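Local atomic coordinates of aspartate aminotransferase (PDB entry 4H51), a protein that probably catalyses the pyridoxal phosphate-dependent transfer of the amino group from L-aspartate to 2-oxoglutarate, working as a homodimer. Residues B[195-200]-B[244-249]. Residues are numbered along the deposited sequence; the frame is centred on the assembly and turned at random.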
loop_
_atom_site.group_PDB
_atom_site.type_symbol
_atom_site.label_atom_id
_atom_site.label_comp_id
_atom_site.label_asym_id
_atom_site.label_seq_id
_atom_site.Cartn_x
_atom_site.Cartn_y
_atom_site.Cartn_z
ATOM N N LEU B 195 11.278 18.305 5.485
ATOM C CA LEU B 195 10.626 19.384 6.220
ATOM C C LEU B 195 9.151 19.133 6.465
ATOM O O LEU B 195 8.439 18.732 5.581
ATOM C CB LEU B 195 10.778 20.658 5.432
ATOM C CG LEU B 195 12.232 21.028 5.041
ATOM C CD1 LEU B 195 12.151 22.283 4.208
ATOM C CD2 LEU B 195 13.132 21.230 6.304
ATOM N N HIS B 196 8.676 19.399 7.688
ATOM C CA HIS B 196 7.263 19.328 7.976
ATOM C C HIS B 196 6.636 20.585 7.482
ATOM O O HIS B 196 7.009 21.692 7.941
ATOM C CB HIS B 196 7.017 19.220 9.483
ATOM C CG HIS B 196 7.638 17.995 10.136
ATOM N ND1 HIS B 196 6.899 17.071 10.802
ATOM C CD2 HIS B 196 8.940 17.556 10.191
ATOM C CE1 HIS B 196 7.726 16.120 11.296
ATOM N NE2 HIS B 196 8.965 16.400 10.911
ATOM N N GLN B 197 5.650 20.415 6.588
ATOM C CA GLN B 197 5.018 21.515 5.886
ATOM C C GLN B 197 4.264 22.452 6.845
ATOM O O GLN B 197 4.344 23.675 6.705
ATOM C CB GLN B 197 4.112 20.961 4.771
ATOM C CG GLN B 197 3.905 21.897 3.603
ATOM C CD GLN B 197 2.907 23.016 3.869
ATOM O OE1 GLN B 197 3.057 24.122 3.364
ATOM N NE2 GLN B 197 1.867 22.707 4.574
ATOM N N CYS B 198 3.588 21.865 7.833
ATOM C CA CYS B 198 2.988 22.604 8.942
ATOM C C CYS B 198 2.684 21.583 10.044
ATOM O O CYS B 198 2.738 20.374 9.806
ATOM C CB CYS B 198 1.734 23.374 8.481
ATOM S SG CYS B 198 0.310 22.320 8.157
ATOM N N ALA B 199 2.319 22.047 11.228
ATOM C CA ALA B 199 1.910 21.157 12.335
ATOM C C ALA B 199 2.981 20.112 12.620
ATOM O O ALA B 199 2.784 18.920 12.518
ATOM C CB ALA B 199 0.547 20.512 12.084
ATOM N N HIS B 200 4.169 20.605 12.946
ATOM C CA HIS B 200 5.285 19.741 13.261
ATOM C C HIS B 200 4.924 18.649 14.214
ATOM O O HIS B 200 4.266 18.892 15.254
ATOM C CB HIS B 200 6.436 20.577 13.846
ATOM C CG HIS B 200 7.720 19.805 13.942
ATOM N ND1 HIS B 200 8.142 19.232 15.069
ATOM C CD2 HIS B 200 8.645 19.473 12.956
ATOM C CE1 HIS B 200 9.286 18.552 14.829
ATOM N NE2 HIS B 200 9.600 18.706 13.537
ATOM N N ALA B 244 -0.885 26.030 3.850
ATOM C CA ALA B 244 -0.078 25.731 2.650
ATOM C C ALA B 244 1.011 26.747 2.348
ATOM O O ALA B 244 1.685 26.662 1.315
ATOM C CB ALA B 244 -1.011 25.610 1.447
ATOM N N TYR B 245 1.207 27.735 3.220
ATOM C CA TYR B 245 2.126 28.819 2.928
ATOM C C TYR B 245 3.515 28.325 2.537
ATOM O O TYR B 245 4.100 28.774 1.560
ATOM C CB TYR B 245 2.234 29.773 4.138
ATOM C CG TYR B 245 3.110 30.956 3.850
ATOM C CD1 TYR B 245 2.574 32.091 3.224
ATOM C CD2 TYR B 245 4.473 30.967 4.157
ATOM C CE1 TYR B 245 3.358 33.187 2.942
ATOM C CE2 TYR B 245 5.264 32.068 3.864
ATOM C CZ TYR B 245 4.697 33.174 3.227
ATOM O OH TYR B 245 5.443 34.306 2.923
ATOM N N ALA B 246 4.047 27.366 3.286
ATOM C CA ALA B 246 5.433 26.985 3.090
ATOM C C ALA B 246 5.635 26.359 1.715
ATOM O O ALA B 246 6.499 26.769 0.947
ATOM C CB ALA B 246 5.921 26.076 4.229
ATOM N N ALA B 247 4.851 25.333 1.396
ATOM C CA ALA B 247 4.919 24.702 0.081
ATOM C C ALA B 247 4.669 25.717 -1.018
ATOM O O ALA B 247 5.348 25.692 -2.047
ATOM C CB ALA B 247 3.876 23.569 -0.020
ATOM N N ARG B 248 3.685 26.610 -0.846
ATOM C CA ARG B 248 3.388 27.604 -1.914
ATOM C C ARG B 248 4.494 28.618 -2.108
ATOM O O ARG B 248 4.807 28.989 -3.245
ATOM C CB ARG B 248 2.031 28.335 -1.723
ATOM C CG ARG B 248 0.849 27.403 -1.791
ATOM C CD ARG B 248 -0.467 28.084 -1.554
ATOM N NE ARG B 248 -1.555 27.086 -1.554
ATOM C CZ ARG B 248 -2.805 27.380 -1.255
ATOM N NH1 ARG B 248 -3.134 28.627 -0.986
ATOM N NH2 ARG B 248 -3.715 26.427 -1.263
ATOM N N LEU B 249 5.118 29.033 -1.011
ATOM C CA LEU B 249 6.304 29.928 -1.078
ATOM C C LEU B 249 7.472 29.273 -1.749
ATOM O O LEU B 249 8.119 29.885 -2.595
ATOM C CB LEU B 249 6.764 30.327 0.330
ATOM C CG LEU B 249 8.063 31.142 0.513
ATOM C CD1 LEU B 249 7.979 32.577 -0.007
ATOM C CD2 LEU B 249 8.390 31.120 1.997
HETATM O O HOH W 1 3.057 26.065 5.782
#
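At the flat carboxamide of Gln197, Ala247 N approaches Gln197 OE1 in the carbonyl plane, on a lone pair, at a C=O...N angle of 137°; the bond is 2.9 Å long and almost straight at 173°. Gln197 OE1 also lies 3.5 Å from Ala247 CB and 3.6 Å from Ala246 CB. Within 244-249 itself, the Arg248 guanidinium carries Ala244 CB above one face, toward the rim. The contact exemplifies how the first N-H groups of a helix, lacking a carbonyl partner within the helix itself, need acceptors from outside it. In this fold-type I aminotransferase, Gln197 directly follows strand 192-196 of the mixed central sheet, and its side chain, bent at chi2 (-78°), turns its amide to the first turn of helix 245-252. Gln197 NE2 also bonds to the backbone oxygen of Asp243, so the amide bridges a carbonyl and an N-H four residues apart, and bonds at both ends fix its rotation. Ala246 N is served by a water, 3.0 Å away, which reaches back to Gln197 O at 2.9 Å. Ala246 also touches Trp212 of helix 209-221, and Ala247 touches Ile100 of helix 90-101.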